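Local atomic coordinates of cytochrome P450 reductase (PDB entry 5OGX), a protein that transfers electrons from NADH through FAD and a [2Fe-2S] cluster to the cytochrome P450 GcoA, which O-demethylates lignin-derived aromatic compounds. Residues 209-222 with 298-310. Residues are numbered along the deposited sequence; the frame is centred on the assembly and turned at random.
With FAD (flavin-adenine dinucleotide), chain B.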
loop_
_atom_site.group_PDB
_atom_site.type_symbol
_atom_site.label_atom_id
_atom_site.label_comp_id
_atom_site.label_asym_id
_atom_site.label_seq_id
_atom_site.Cartn_x
_atom_site.Cartn_y
_atom_site.Cartn_z
ATOM N N PRO A 209 8.338 19.441 2.653
ATOM C CA PRO A 209 6.888 19.335 2.857
ATOM C C PRO A 209 6.281 18.162 2.109
ATOM O O PRO A 209 6.709 17.805 1.002
ATOM C CB PRO A 209 6.347 20.660 2.302
ATOM C CG PRO A 209 7.434 21.122 1.333
ATOM C CD PRO A 209 8.722 20.671 1.941
ATOM N N MET A 210 5.230 17.594 2.705
ATOM C CA MET A 210 4.538 16.447 2.126
ATOM C C MET A 210 3.042 16.700 2.077
ATOM O O MET A 210 2.459 17.210 3.041
ATOM C CB MET A 210 4.759 15.158 2.948
ATOM C CG MET A 210 6.184 14.829 3.257
ATOM S SD MET A 210 6.327 13.624 4.601
ATOM C CE MET A 210 5.037 12.451 4.247
ATOM N N VAL A 211 2.410 16.306 0.970
ATOM C CA VAL A 211 0.956 16.225 0.910
ATOM C C VAL A 211 0.577 14.763 0.762
ATOM O O VAL A 211 1.205 14.024 -0.008
ATOM C CB VAL A 211 0.360 17.087 -0.216
ATOM C CG1 VAL A 211 0.970 16.710 -1.590
ATOM C CG2 VAL A 211 -1.158 16.933 -0.223
ATOM N N LEU A 212 -0.400 14.332 1.556
ATOM C CA LEU A 212 -0.884 12.960 1.543
ATOM C C LEU A 212 -2.373 13.010 1.269
ATOM O O LEU A 212 -3.104 13.755 1.935
ATOM C CB LEU A 212 -0.598 12.263 2.875
ATOM C CG LEU A 212 0.901 12.207 3.170
ATOM C CD1 LEU A 212 1.209 13.329 4.147
ATOM C CD2 LEU A 212 1.333 10.856 3.740
ATOM N N ILE A 213 -2.824 12.248 0.279
ATOM C CA ILE A 213 -4.224 12.300 -0.129
ATOM C C ILE A 213 -4.780 10.885 -0.148
ATOM O O ILE A 213 -4.259 10.017 -0.861
ATOM C CB ILE A 213 -4.401 12.991 -1.484
ATOM C CG1 ILE A 213 -3.951 14.463 -1.319
ATOM C CG2 ILE A 213 -5.867 12.966 -1.885
ATOM C CD1 ILE A 213 -4.228 15.337 -2.486
ATOM N N GLY A 214 -5.798 10.650 0.678
ATOM C CA GLY A 214 -6.398 9.341 0.818
ATOM C C GLY A 214 -7.832 9.362 0.346
ATOM O O GLY A 214 -8.625 10.200 0.796
ATOM N N GLY A 215 -8.179 8.464 -0.571
ATOM C CA GLY A 215 -9.574 8.318 -0.943
ATOM C C GLY A 215 -10.188 7.205 -0.128
ATOM O O GLY A 215 -9.741 6.058 -0.222
ATOM N N GLY A 216 -11.184 7.524 0.693
ATOM C CA GLY A 216 -11.818 6.495 1.506
ATOM C C GLY A 216 -10.822 5.869 2.464
ATOM O O GLY A 216 -10.063 6.562 3.150
ATOM N N THR A 217 -10.800 4.539 2.523
ATOM C CA THR A 217 -9.842 3.898 3.418
ATOM C C THR A 217 -8.412 3.937 2.880
ATOM O O THR A 217 -7.516 3.399 3.537
ATOM C CB THR A 217 -10.250 2.453 3.696
ATOM O OG1 THR A 217 -10.607 1.835 2.456
ATOM C CG2 THR A 217 -11.453 2.409 4.664
ATOM N N GLY A 218 -8.180 4.589 1.739
ATOM C CA GLY A 218 -6.838 4.987 1.334
ATOM C C GLY A 218 -6.136 5.839 2.381
ATOM O O GLY A 218 -4.916 6.038 2.321
ATOM N N LEU A 219 -6.902 6.347 3.359
ATOM C CA LEU A 219 -6.298 7.014 4.511
ATOM C C LEU A 219 -5.340 6.105 5.281
ATOM O O LEU A 219 -4.368 6.588 5.869
ATOM C CB LEU A 219 -7.413 7.516 5.448
ATOM C CG LEU A 219 -7.047 8.267 6.725
ATOM C CD1 LEU A 219 -6.187 9.484 6.404
ATOM C CD2 LEU A 219 -8.319 8.688 7.491
ATOM N N ALA A 220 -5.592 4.797 5.307
ATOM C CA ALA A 220 -4.910 3.940 6.276
ATOM C C ALA A 220 -3.384 4.033 6.229
ATOM O O ALA A 220 -2.771 4.332 7.262
ATOM C CB ALA A 220 -5.360 2.482 6.110
ATOM N N PRO A 221 -2.711 3.784 5.094
ATOM C CA PRO A 221 -1.242 3.839 5.125
ATOM C C PRO A 221 -0.739 5.243 5.358
ATOM O O PRO A 221 0.375 5.427 5.863
ATOM C CB PRO A 221 -0.831 3.324 3.736
ATOM C CG PRO A 221 -1.974 3.731 2.855
ATOM C CD PRO A 221 -3.206 3.506 3.727
ATOM N N LEU A 222 -1.544 6.247 5.013
ATOM C CA LEU A 222 -1.115 7.624 5.210
ATOM C C LEU A 222 -1.031 7.970 6.690
ATOM O O LEU A 222 -0.232 8.829 7.082
ATOM C CB LEU A 222 -2.075 8.562 4.491
ATOM C CG LEU A 222 -2.363 8.270 3.024
ATOM C CD1 LEU A 222 -3.368 9.296 2.536
ATOM C CD2 LEU A 222 -1.103 8.315 2.150
ATOM N N GLY A 298 8.849 21.437 -5.274
ATOM C CA GLY A 298 9.564 21.227 -4.031
ATOM C C GLY A 298 8.817 20.388 -3.025
ATOM O O GLY A 298 9.381 20.065 -1.968
ATOM N N TRP A 299 7.576 20.016 -3.326
ATOM C CA TRP A 299 6.772 19.162 -2.465
ATOM C C TRP A 299 6.976 17.695 -2.813
ATOM O O TRP A 299 7.425 17.346 -3.906
ATOM C CB TRP A 299 5.290 19.514 -2.624
ATOM C CG TRP A 299 4.942 20.743 -1.867
ATOM C CD1 TRP A 299 5.331 22.015 -2.140
ATOM C CD2 TRP A 299 4.155 20.794 -0.676
ATOM N NE1 TRP A 299 4.812 22.886 -1.179
ATOM C CE2 TRP A 299 4.083 22.148 -0.278
ATOM C CE3 TRP A 299 3.485 19.820 0.077
ATOM C CZ2 TRP A 299 3.379 22.557 0.857
ATOM C CZ3 TRP A 299 2.773 20.229 1.210
ATOM C CH2 TRP A 299 2.725 21.587 1.580
ATOM N N SER A 300 6.673 16.837 -1.850
ATOM C CA SER A 300 6.487 15.418 -2.104
ATOM C C SER A 300 5.003 15.120 -1.972
ATOM O O SER A 300 4.289 15.806 -1.230
ATOM C CB SER A 300 7.305 14.554 -1.135
ATOM O OG SER A 300 8.676 14.949 -1.119
ATOM N N GLY A 301 4.534 14.112 -2.712
ATOM C CA GLY A 301 3.118 13.775 -2.679
ATOM C C GLY A 301 2.884 12.286 -2.582
ATOM O O GLY A 301 3.575 11.486 -3.211
ATOM N N TRP A 302 1.881 11.916 -1.798
ATOM C CA TRP A 302 1.570 10.528 -1.479
ATOM C C TRP A 302 0.082 10.325 -1.719
ATOM O O TRP A 302 -0.740 10.904 -1.006
ATOM C CB TRP A 302 1.931 10.221 -0.022
ATOM C CG TRP A 302 3.376 10.527 0.258
ATOM C CD1 TRP A 302 3.976 11.758 0.379
ATOM C CD2 TRP A 302 4.398 9.562 0.415
ATOM N NE1 TRP A 302 5.334 11.602 0.603
ATOM C CE2 TRP A 302 5.609 10.256 0.626
ATOM C CE3 TRP A 302 4.406 8.168 0.389
ATOM C CZ2 TRP A 302 6.819 9.603 0.804
ATOM C CZ3 TRP A 302 5.621 7.515 0.554
ATOM C CH2 TRP A 302 6.806 8.237 0.768
ATOM N N LEU A 303 -0.278 9.490 -2.706
ATOM C CA LEU A 303 -1.674 9.306 -3.079
ATOM C C LEU A 303 -2.053 7.848 -2.871
ATOM O O LEU A 303 -1.351 6.954 -3.354
ATOM C CB LEU A 303 -1.922 9.683 -4.551
ATOM C CG LEU A 303 -1.926 11.157 -4.946
ATOM C CD1 LEU A 303 -1.421 11.315 -6.363
ATOM C CD2 LEU A 303 -3.341 11.712 -4.857
ATOM N N CYS A 304 -3.177 7.607 -2.199
ATOM C CA CYS A 304 -3.611 6.230 -2.009
ATOM C C CYS A 304 -5.129 6.151 -2.071
ATOM O O CYS A 304 -5.822 6.960 -1.455
ATOM C CB CYS A 304 -3.093 5.688 -0.680
ATOM S SG CYS A 304 -3.749 4.080 -0.263
ATOM N N GLY A 305 -5.637 5.175 -2.809
ATOM C CA GLY A 305 -7.066 5.014 -2.952
ATOM C C GLY A 305 -7.374 4.239 -4.213
ATOM O O GLY A 305 -6.506 3.576 -4.776
ATOM N N PRO A 306 -8.606 4.343 -4.705
ATOM C CA PRO A 306 -8.948 3.667 -5.955
ATOM C C PRO A 306 -8.020 4.099 -7.073
ATOM O O PRO A 306 -7.540 5.247 -7.098
ATOM C CB PRO A 306 -10.394 4.119 -6.213
ATOM C CG PRO A 306 -10.930 4.429 -4.830
ATOM C CD PRO A 306 -9.754 5.045 -4.107
ATOM N N PRO A 307 -7.745 3.206 -8.034
ATOM C CA PRO A 307 -6.735 3.520 -9.065
ATOM C C PRO A 307 -6.997 4.808 -9.838
ATOM O O PRO A 307 -6.056 5.573 -10.100
ATOM C CB PRO A 307 -6.796 2.309 -10.016
ATOM C CG PRO A 307 -7.537 1.253 -9.305
ATOM C CD PRO A 307 -8.304 1.846 -8.164
ATOM N N ALA A 308 -8.242 5.056 -10.242
ATOM C CA ALA A 308 -8.498 6.227 -11.074
ATOM C C ALA A 308 -8.225 7.510 -10.300
ATOM O O ALA A 308 -7.712 8.488 -10.864
ATOM C CB ALA A 308 -9.941 6.202 -11.592
ATOM N N MET A 309 -8.577 7.520 -9.012
ATOM C CA MET A 309 -8.302 8.667 -8.153
ATOM C C MET A 309 -6.807 8.913 -8.029
ATOM O O MET A 309 -6.344 10.063 -8.087
ATOM C CB MET A 309 -8.921 8.433 -6.779
ATOM C CG MET A 309 -8.763 9.586 -5.817
ATOM S SD MET A 309 -7.933 9.065 -4.284
ATOM C CE MET A 309 -6.252 8.936 -4.782
ATOM N N VAL A 310 -6.031 7.844 -7.852
ATOM C CA VAL A 310 -4.585 8.001 -7.759
ATOM C C VAL A 310 -4.027 8.531 -9.074
ATOM O O VAL A 310 -3.241 9.486 -9.098
ATOM C CB VAL A 310 -3.926 6.673 -7.355
ATOM C CG1 VAL A 310 -2.409 6.810 -7.407
ATOM C CG2 VAL A 310 -4.348 6.262 -5.947
HETATM P PA FAD B . -14.532 -8.187 -4.565
HETATM O O1A FAD B . -15.315 -9.460 -4.353
HETATM O O2A FAD B . -13.139 -8.403 -5.104
HETATM O O5B FAD B . -15.327 -7.177 -5.599
HETATM C C5B FAD B . -16.732 -7.246 -5.685
HETATM C C4B FAD B . -17.162 -6.414 -6.929
HETATM O O4B FAD B . -17.007 -5.143 -6.680
HETATM C C3B FAD B . -16.237 -6.721 -8.119
HETATM O O3B FAD B . -16.964 -6.685 -9.264
HETATM C C2B FAD B . -15.178 -5.594 -8.069
HETATM O O2B FAD B . -14.548 -5.370 -9.406
HETATM C C1B FAD B . -15.843 -4.556 -7.634
HETATM N N9A FAD B . -15.051 -3.730 -6.761
HETATM C C8A FAD B . -13.933 -4.091 -6.117
HETATM N N7A FAD B . -13.525 -3.044 -5.386
HETATM C C5A FAD B . -14.406 -2.044 -5.575
HETATM C C6A FAD B . -14.457 -0.769 -5.066
HETATM N N6A FAD B . -13.685 0.071 -4.167
HETATM N N1A FAD B . -15.448 0.044 -5.407
HETATM C C2A FAD B . -16.411 -0.382 -6.263
HETATM N N3A FAD B . -16.370 -1.640 -6.769
HETATM C C4A FAD B . -15.355 -2.466 -6.416
HETATM N N1 FAD B . -9.202 -1.884 0.797
HETATM C C2 FAD B . -9.546 -1.312 2.093
HETATM O O2 FAD B . -10.681 -1.219 2.422
HETATM N N3 FAD B . -8.471 -0.873 2.994
HETATM C C4 FAD B . -7.085 -0.956 2.653
HETATM O O4 FAD B . -6.246 -0.577 3.400
HETATM C C4X FAD B . -6.762 -1.523 1.308
HETATM N N5 FAD B . -5.385 -1.650 0.941
HETATM C C5X FAD B . -5.087 -2.193 -0.382
HETATM C C6 FAD B . -3.745 -2.257 -0.768
HETATM C C7 FAD B . -3.477 -2.782 -2.034
HETATM C C7M FAD B . -1.968 -2.798 -2.280
HETATM C C8 FAD B . -4.499 -3.221 -2.873
HETATM C C8M FAD B . -4.107 -3.789 -4.231
HETATM C C9 FAD B . -5.834 -3.143 -2.489
HETATM C C9A FAD B . -6.113 -2.618 -1.243
HETATM N N10 FAD B . -7.529 -2.543 -0.845
HETATM C C10 FAD B . -7.819 -1.974 0.428
HETATM C "C1'" FAD B . -8.601 -3.064 -1.711
HETATM C "C2'" FAD B . -8.880 -4.488 -1.067
HETATM O "O2'" FAD B . -7.776 -5.380 -1.139
HETATM C "C3'" FAD B . -10.080 -5.240 -1.683
HETATM O "O3'" FAD B . -9.953 -5.191 -3.075
HETATM C "C4'" FAD B . -11.419 -4.601 -1.269
HETATM O "O4'" FAD B . -11.589 -4.705 0.119
HETATM C "C5'" FAD B . -12.607 -5.297 -1.968
HETATM O "O5'" FAD B . -12.455 -6.699 -1.857
HETATM P P FAD B . -13.793 -7.647 -1.822
HETATM O O1P FAD B . -13.333 -9.079 -1.836
HETATM O O2P FAD B . -14.714 -7.250 -0.692
HETATM O O3P FAD B . -14.581 -7.280 -3.211
HETATM O O HOH W 1 9.241 17.956 -0.149
#
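Six backbone hydrogen bonds join Pro209 and strand 210-215 to the parallel, neighbouring strand 300-305. They start with Ser300 N to Pro209 O (3.0 Å) and end with Gly215 N to Cys304 O (2.9 Å); between them, Val211 and Ile213 each give an N-H to the second strand and take one back on their carbonyl. The bond from Trp302 N to Val211 O is the most bent, 144° at the hydrogen. Pro209 O accepts a second hydrogen bond, from a water that also bridges to Gly298 O. Met210, Leu212 and Gly214 bond instead to strand 238-244 and the residue before it, which places 210-215 inside the sheet.

Just before the strand, Pro209 CB sits over the Trp299 six-membered ring, 3.5 Å from its centroid, in a face-on CH-pi contact. Trp299 CG lies beside its backbone N (chi1 -78°), which turns the indole over 209-211, its edge meeting Met210 O and Val211 N. Replacing Trp299 by alanine would probably leave Pro209 without its aromatic platform and Phe289 without its edge-to-face partner. On the sheet face of Met210 and Leu212, Met210 CE leans obliquely on Trp302, 3.8 Å from NE1.

Past the C-terminal end of strand 210-215, Thr217 OG1 weakly hydrogen-bonds FAD O2 (3.1 Å), and Pro221 CG packs on Cys304 SG (3.6 Å). This parallel pairing, with a glycine-rich turn leading into a helix beside the flavin, is characteristic of the NAD-binding domain of ferredoxin reductase-like flavoproteins.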